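Local coordinates for protein short chain dehydrogenase/reductase (PDB 4IUY) that probably catalyses NAD(P)-dependent oxidation or reduction of a substrate not yet identified, as a member of the short-chain dehydrogenase/reductase family, at residues N21-T33 with G245-G257. Sequence-based numbering, arbitrary orientation.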
ATOM      1  N   ASN D  21       7.359 -30.701  14.418  1.00 59.06           N
ATOM      2  CA  ASN D  21       6.373 -29.616  14.462  1.00 62.24           C
ATOM      3  C   ASN D  21       7.014 -28.235  14.340  1.00 57.70           C
ATOM      4  O   ASN D  21       7.644 -27.741  15.297  1.00 54.75           O
ATOM      5  CB  ASN D  21       5.501 -29.687  15.721  1.00 59.69           C
ATOM      6  CG  ASN D  21       4.474 -28.553  15.785  1.00 64.63           C
ATOM      7  OD1 ASN D  21       4.133 -27.944  14.760  1.00 59.66           O
ATOM      8  ND2 ASN D  21       3.952 -28.289  16.985  1.00 59.58           N
ATOM      9  N   ILE D  22       6.837 -27.616  13.170  1.00 48.82           N
ATOM     10  CA  ILE D  22       7.481 -26.338  12.876  1.00 48.87           C
ATOM     11  C   ILE D  22       6.831 -25.181  13.606  1.00 49.06           C
ATOM     12  O   ILE D  22       7.409 -24.101  13.662  1.00 43.14           O
ATOM     13  CB  ILE D  22       7.536 -26.020  11.362  1.00 49.05           C
ATOM     14  CG1 ILE D  22       6.133 -25.841  10.782  1.00 49.14           C
ATOM     15  CG2 ILE D  22       8.274 -27.101  10.618  1.00 47.03           C
ATOM     16  CD1 ILE D  22       6.142 -25.591   9.267  1.00 46.40           C
ATOM     17  N   PHE D  23       5.645 -25.416  14.175  1.00 43.33           N
ATOM     18  CA  PHE D  23       4.948 -24.383  14.942  1.00 45.20           C
ATOM     19  C   PHE D  23       5.176 -24.546  16.428  1.00 45.35           C
ATOM     20  O   PHE D  23       4.445 -23.992  17.242  1.00 48.82           O
ATOM     21  CB  PHE D  23       3.460 -24.397  14.657  1.00 41.57           C
ATOM     22  CG  PHE D  23       3.124 -24.088  13.234  1.00 46.73           C
ATOM     23  CD1 PHE D  23       3.183 -22.783  12.767  1.00 40.33           C
ATOM     24  CD2 PHE D  23       2.770 -25.108  12.354  1.00 42.25           C
ATOM     25  CE1 PHE D  23       2.883 -22.490  11.459  1.00 40.21           C
ATOM     26  CE2 PHE D  23       2.470 -24.827  11.031  1.00 42.98           C
ATOM     27  CZ  PHE D  23       2.511 -23.517  10.580  1.00 41.14           C
ATOM     28  N   ASP D  24       6.180 -25.332  16.781  1.00 46.20           N
ATOM     29  CA  ASP D  24       6.452 -25.627  18.183  1.00 49.19           C
ATOM     30  C   ASP D  24       6.794 -24.405  19.042  1.00 46.70           C
ATOM     31  O   ASP D  24       7.694 -23.626  18.707  1.00 43.05           O
ATOM     32  CB  ASP D  24       7.582 -26.656  18.275  1.00 60.11           C
ATOM     33  CG  ASP D  24       7.938 -26.999  19.700  1.00 60.87           C
ATOM     34  OD1 ASP D  24       7.049 -27.499  20.417  1.00 65.05           O
ATOM     35  OD2 ASP D  24       9.106 -26.812  20.090  1.00 61.50           O
ATOM     36  N   VAL D  25       6.085 -24.260  20.163  1.00 50.70           N
ATOM     37  CA  VAL D  25       6.393 -23.206  21.128  1.00 43.10           C
ATOM     38  C   VAL D  25       6.560 -23.806  22.522  1.00 49.43           C
ATOM     39  O   VAL D  25       6.634 -23.078  23.522  1.00 46.78           O
ATOM     40  CB  VAL D  25       5.319 -22.082  21.147  1.00 42.33           C
ATOM     41  CG1 VAL D  25       5.249 -21.405  19.753  1.00 41.73           C
ATOM     42  CG2 VAL D  25       3.964 -22.610  21.550  1.00 41.22           C
ATOM     43  N   LYS D  26       6.662 -25.129  22.590  1.00 46.57           N
ATOM     44  CA  LYS D  26       6.837 -25.771  23.894  1.00 54.70           C
ATOM     45  C   LYS D  26       8.061 -25.238  24.646  1.00 46.10           C
ATOM     46  O   LYS D  26       9.130 -25.111  24.076  1.00 46.48           O
ATOM     47  CB  LYS D  26       6.939 -27.288  23.766  1.00 57.46           C
ATOM     48  CG  LYS D  26       6.817 -27.967  25.112  1.00 69.47           C
ATOM     49  CD  LYS D  26       6.695 -29.473  25.008  1.00 82.32           C
ATOM     50  CE  LYS D  26       6.472 -30.094  26.385  1.00 85.14           C
ATOM     51  NZ  LYS D  26       7.679 -29.953  27.263  1.00 90.42           N
ATOM     52  N   ASP D  27       7.848 -24.881  25.911  1.00 46.26           N
ATOM     53  CA  ASP D  27       8.871 -24.397  26.851  1.00 47.02           C
ATOM     54  C   ASP D  27       9.381 -22.978  26.602  1.00 52.57           C
ATOM     55  O   ASP D  27      10.205 -22.466  27.356  1.00 48.07           O
ATOM     56  CB  ASP D  27      10.052 -25.370  26.938  1.00 56.16           C
ATOM     57  CG  ASP D  27       9.635 -26.738  27.417  1.00 58.40           C
ATOM     58  OD1 ASP D  27       8.863 -26.827  28.400  1.00 57.25           O
ATOM     59  OD2 ASP D  27      10.061 -27.727  26.786  1.00 69.36           O
ATOM     60  N   LYS D  28       8.906 -22.347  25.539  1.00 46.06           N
ATOM     61  CA  LYS D  28       9.242 -20.948  25.292  1.00 49.72           C
ATOM     62  C   LYS D  28       8.594 -20.105  26.383  1.00 52.77           C
ATOM     63  O   LYS D  28       7.682 -20.566  27.087  1.00 47.19           O
ATOM     64  CB  LYS D  28       8.744 -20.492  23.912  1.00 43.15           C
ATOM     65  CG  LYS D  28       9.466 -21.123  22.726  1.00 52.86           C
ATOM     66  CD  LYS D  28       8.918 -20.582  21.389  1.00 61.38           C
ATOM     67  CE  LYS D  28       9.526 -21.262  20.157  1.00 63.37           C
ATOM     68  NZ  LYS D  28      11.008 -21.030  19.999  1.00 63.98           N
ATOM     69  N   TYR D  29       9.090 -18.890  26.557  1.00 43.91           N
ATOM     70  CA  TYR D  29       8.411 -17.938  27.407  1.00 47.96           C
ATOM     71  C   TYR D  29       7.784 -16.854  26.543  1.00 50.46           C
ATOM     72  O   TYR D  29       8.468 -16.187  25.747  1.00 51.17           O
ATOM     73  CB  TYR D  29       9.357 -17.363  28.473  1.00 47.63           C
ATOM     74  CG  TYR D  29       9.577 -18.283  29.674  1.00 51.38           C
ATOM     75  CD1 TYR D  29       8.870 -18.084  30.860  1.00 51.10           C
ATOM     76  CD2 TYR D  29      10.509 -19.315  29.642  1.00 55.16           C
ATOM     77  CE1 TYR D  29       9.061 -18.897  31.967  1.00 52.14           C
ATOM     78  CE2 TYR D  29      10.723 -20.140  30.765  1.00 55.07           C
ATOM     79  CZ  TYR D  29       9.985 -19.925  31.926  1.00 60.31           C
ATOM     80  OH  TYR D  29      10.153 -20.729  33.057  1.00 64.95           O
ATOM     81  N   ILE D  30       6.469 -16.721  26.670  1.00 45.51           N
ATOM     82  CA  ILE D  30       5.707 -15.737  25.927  1.00 48.06           C
ATOM     83  C   ILE D  30       5.302 -14.558  26.821  1.00 46.65           C
ATOM     84  O   ILE D  30       4.606 -14.742  27.820  1.00 42.28           O
ATOM     85  CB  ILE D  30       4.420 -16.351  25.360  1.00 48.03           C
ATOM     86  CG1 ILE D  30       4.692 -17.731  24.744  1.00 41.93           C
ATOM     87  CG2 ILE D  30       3.794 -15.385  24.334  1.00 51.12           C
ATOM     88  CD1 ILE D  30       5.642 -17.718  23.548  1.00 39.94           C
ATOM     89  N   LEU D  31       5.741 -13.351  26.475  1.00 41.71           N
ATOM     90  CA  LEU D  31       5.343 -12.162  27.226  1.00 42.25           C
ATOM     91  C   LEU D  31       4.157 -11.494  26.536  1.00 42.69           C
ATOM     92  O   LEU D  31       4.230 -11.147  25.366  1.00 42.94           O
ATOM     93  CB  LEU D  31       6.498 -11.174  27.378  1.00 48.93           C
ATOM     94  CG  LEU D  31       6.208  -9.820  28.046  1.00 52.30           C
ATOM     95  CD1 LEU D  31       5.483  -9.992  29.380  1.00 52.73           C
ATOM     96  CD2 LEU D  31       7.516  -9.076  28.294  1.00 49.40           C
ATOM     97  N   ILE D  32       3.058 -11.354  27.261  1.00 39.64           N
ATOM     98  CA  ILE D  32       1.821 -10.818  26.720  1.00 45.25           C
ATOM     99  C   ILE D  32       1.402  -9.590  27.494  1.00 49.06           C
ATOM    100  O   ILE D  32       1.086  -9.695  28.676  1.00 46.10           O
ATOM    101  CB  ILE D  32       0.692 -11.862  26.801  1.00 41.63           C
ATOM    102  CG1 ILE D  32       1.141 -13.150  26.109  1.00 41.99           C
ATOM    103  CG2 ILE D  32      -0.615 -11.328  26.174  1.00 41.04           C
ATOM    104  CD1 ILE D  32       0.237 -14.327  26.377  1.00 45.64           C
ATOM    105  N   THR D  33       1.428  -8.426  26.839  1.00 42.00           N
ATOM    106  CA  THR D  33       0.912  -7.209  27.459  1.00 45.87           C
ATOM    107  C   THR D  33      -0.589  -7.097  27.198  1.00 46.54           C
ATOM    108  O   THR D  33      -1.118  -7.687  26.256  1.00 49.40           O
ATOM    109  CB  THR D  33       1.609  -5.964  26.899  1.00 53.79           C
ATOM    110  OG1 THR D  33       1.240  -5.805  25.516  1.00 53.95           O
ATOM    111  CG2 THR D  33       3.140  -6.091  27.014  1.00 39.56           C
ATOM    112  N   GLY D 245      -3.639 -19.393  14.188  1.00 44.04           N
ATOM    113  CA  GLY D 245      -2.683 -19.745  13.156  1.00 37.24           C
ATOM    114  C   GLY D 245      -1.592 -18.710  12.943  1.00 35.01           C
ATOM    115  O   GLY D 245      -0.417 -19.050  12.979  1.00 35.36           O
ATOM    116  N   PRO D 246      -1.971 -17.454  12.667  1.00 34.34           N
ATOM    117  CA  PRO D 246      -0.961 -16.399  12.517  1.00 32.87           C
ATOM    118  C   PRO D 246      -0.089 -16.201  13.774  1.00 39.88           C
ATOM    119  O   PRO D 246       1.110 -15.951  13.651  1.00 46.17           O
ATOM    120  CB  PRO D 246      -1.803 -15.147  12.257  1.00 32.96           C
ATOM    121  CG  PRO D 246      -3.069 -15.647  11.658  1.00 33.34           C
ATOM    122  CD  PRO D 246      -3.333 -16.981  12.314  1.00 33.69           C
ATOM    123  N   LEU D 247      -0.683 -16.305  14.957  1.00 42.87           N
ATOM    124  CA  LEU D 247       0.065 -16.140  16.219  1.00 47.33           C
ATOM    125  C   LEU D 247       1.144 -17.189  16.373  1.00 46.77           C
ATOM    126  O   LEU D 247       2.267 -16.877  16.760  1.00 41.15           O
ATOM    127  CB  LEU D 247      -0.862 -16.189  17.435  1.00 41.34           C
ATOM    128  CG  LEU D 247      -1.659 -14.919  17.735  1.00 42.24           C
ATOM    129  CD1 LEU D 247      -2.818 -15.258  18.681  1.00 36.29           C
ATOM    130  CD2 LEU D 247      -0.757 -13.852  18.339  1.00 37.36           C
ATOM    131  N   LEU D 248       0.782 -18.436  16.087  1.00 46.45           N
ATOM    132  CA  LEU D 248       1.712 -19.540  16.204  1.00 37.78           C
ATOM    133  C   LEU D 248       2.786 -19.463  15.125  1.00 37.46           C
ATOM    134  O   LEU D 248       3.970 -19.725  15.405  1.00 40.85           O
ATOM    135  CB  LEU D 248       0.981 -20.885  16.173  1.00 39.12           C
ATOM    136  CG  LEU D 248       0.158 -21.248  17.416  1.00 63.49           C
ATOM    137  CD1 LEU D 248      -0.475 -22.601  17.282  1.00 41.88           C
ATOM    138  CD2 LEU D 248       0.998 -21.191  18.690  1.00 41.31           C
ATOM    139  N   LEU D 249       2.390 -19.059  13.920  1.00 36.21           N
ATOM    140  CA  LEU D 249       3.336 -18.851  12.822  1.00 35.85           C
ATOM    141  C   LEU D 249       4.436 -17.865  13.206  1.00 38.36           C
ATOM    142  O   LEU D 249       5.610 -18.136  13.005  1.00 41.95           O
ATOM    143  CB  LEU D 249       2.611 -18.321  11.573  1.00 36.41           C
ATOM    144  CG  LEU D 249       3.470 -17.923  10.369  1.00 34.38           C
ATOM    145  CD1 LEU D 249       4.132 -19.161   9.730  1.00 35.78           C
ATOM    146  CD2 LEU D 249       2.656 -17.149   9.365  1.00 37.83           C
ATOM    147  N   LEU D 250       4.039 -16.698  13.714  1.00 37.83           N
ATOM    148  CA  LEU D 250       4.962 -15.598  13.984  1.00 34.23           C
ATOM    149  C   LEU D 250       5.743 -15.765  15.291  1.00 45.85           C
ATOM    150  O   LEU D 250       6.650 -14.978  15.578  1.00 40.53           O
ATOM    151  CB  LEU D 250       4.216 -14.268  13.972  1.00 33.10           C
ATOM    152  CG  LEU D 250       3.545 -13.949  12.632  1.00 43.69           C
ATOM    153  CD1 LEU D 250       2.781 -12.633  12.731  1.00 41.59           C
ATOM    154  CD2 LEU D 250       4.577 -13.913  11.485  1.00 32.17           C
ATOM    155  N   ALA D 251       5.362 -16.757  16.102  1.00 37.88           N
ATOM    156  CA  ALA D 251       6.063 -17.022  17.345  1.00 37.69           C
ATOM    157  C   ALA D 251       6.987 -18.235  17.253  1.00 50.08           C
ATOM    158  O   ALA D 251       7.705 -18.553  18.203  1.00 53.34           O
ATOM    159  CB  ALA D 251       5.097 -17.200  18.486  1.00 38.23           C
ATOM    160  N   SER D 252       6.956 -18.938  16.133  1.00 41.26           N
ATOM    161  CA  SER D 252       7.709 -20.180  16.055  1.00 40.87           C
ATOM    162  C   SER D 252       8.756 -20.163  14.938  1.00 54.88           C
ATOM    163  O   SER D 252       8.950 -19.161  14.240  1.00 41.25           O
ATOM    164  CB  SER D 252       6.759 -21.372  15.896  1.00 41.60           C
ATOM    165  OG  SER D 252       5.963 -21.264  14.713  1.00 40.76           O
ATOM    166  N   GLN D 253       9.463 -21.275  14.822  1.00 42.84           N
ATOM    167  CA  GLN D 253      10.426 -21.469  13.764  1.00 49.90           C
ATOM    168  C   GLN D 253       9.787 -21.293  12.382  1.00 47.92           C
ATOM    169  O   GLN D 253      10.399 -20.732  11.481  1.00 45.92           O
ATOM    170  CB  GLN D 253      11.050 -22.872  13.904  1.00 46.00           C
ATOM    171  CG  GLN D 253      11.827 -23.350  12.682  1.00 82.33           C
ATOM    172  CD  GLN D 253      12.640 -24.606  12.949  1.00 90.18           C
ATOM    173  OE1 GLN D 253      13.797 -24.522  13.362  1.00101.69           O
ATOM    174  NE2 GLN D 253      12.036 -25.776  12.734  1.00 84.75           N
ATOM    175  N   ALA D 254       8.531 -21.707  12.250  1.00 48.04           N
ATOM    176  CA  ALA D 254       7.810 -21.617  10.987  1.00 46.96           C
ATOM    177  C   ALA D 254       7.857 -20.221  10.373  1.00 49.05           C
ATOM    178  O   ALA D 254       7.791 -20.075   9.155  1.00 49.97           O
ATOM    179  CB  ALA D 254       6.369 -22.051  11.179  1.00 41.62           C
ATOM    180  N   GLY D 255       7.976 -19.210  11.225  1.00 38.27           N
ATOM    181  CA  GLY D 255       7.958 -17.827  10.807  1.00 36.82           C
ATOM    182  C   GLY D 255       9.303 -17.142  10.776  1.00 41.43           C
ATOM    183  O   GLY D 255       9.385 -15.922  10.622  1.00 44.26           O
ATOM    184  N   GLN D 256      10.373 -17.902  10.950  1.00 38.87           N
ATOM    185  CA  GLN D 256      11.664 -17.257  11.107  1.00 50.15           C
ATOM    186  C   GLN D 256      12.134 -16.512   9.852  1.00 48.32           C
ATOM    187  O   GLN D 256      12.876 -15.541   9.972  1.00 39.33           O
ATOM    188  CB  GLN D 256      12.728 -18.228  11.633  1.00 49.90           C
ATOM    189  CG  GLN D 256      13.099 -19.352  10.717  1.00 67.27           C
ATOM    190  CD  GLN D 256      14.187 -20.221  11.319  1.00 79.91           C
ATOM    191  OE1 GLN D 256      14.029 -21.440  11.449  1.00 75.79           O
ATOM    192  NE2 GLN D 256      15.299 -19.590  11.710  1.00 87.58           N
ATOM    193  N   GLY D 257      11.686 -16.936   8.667  1.00 39.20           N
ATOM    194  CA  GLY D 257      12.069 -16.255   7.434  1.00 40.61           C
ATOM    195  C   GLY D 257      11.203 -15.040   7.113  1.00 41.96           C
ATOM    196  O   GLY D 257      11.333 -14.403   6.067  1.00 48.16           O
TER
HETATM  197  O   HOH W   1       9.567 -23.555  16.634  1.00 50.79           O
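Phe-23 turns the edge of its ring to helix 245-251 and meets the 3-10 turn 253-255 that follows. CE1, at the ring edge, meets Leu-249 CA at 3.9 Å, near the ring plane, while the methyl of Ala-254 approaches the same CE1 obliquely at 3.5 Å. A residue as small as alanine suits this place, because its CB fits between Phe-23 CE1 and Ile-22 CG1, the latter at 3.8 Å. Ile-22 CG1, set between its own N and carbonyl carbon (chi1 65°), also lies over one face of the Phe-23 ring, toward its rim. Alongside, Ala-254 N donates to Ile-22 O over 3.0 Å, a bent bond (135° at the hydrogen), and a water links Asp-24 O to Gln-253 N. Ser-252 OG, turned back (chi1 60°), donates to Leu-248 O (2.6 Å), which pairs this buried hydroxyl with a helix carbonyl while it packs against Phe-23 CA at 3.3 Å. Further along, Val-25 splits its methyls, CG2 facing Leu-248 CD2 and CG1 facing Ala-251 CB, in loose apolar contact, and the aliphatic part of Lys-28 passes Ala-251 O. Behind this layer, Asn-21 OD1 accepts from Phe-23 N in an Asx turn, within the type I turn from Asn-21 to Asp-24 that carries Ile-22 and Phe-23 at its corners. Phe-23 also stacks on Phe-23 of a second subunit. The contact thus ties the N-terminal lead-in of the first Rossmann-fold strand, 29-32, to the helix preceding the last strand, 262-265, beside a subunit interface.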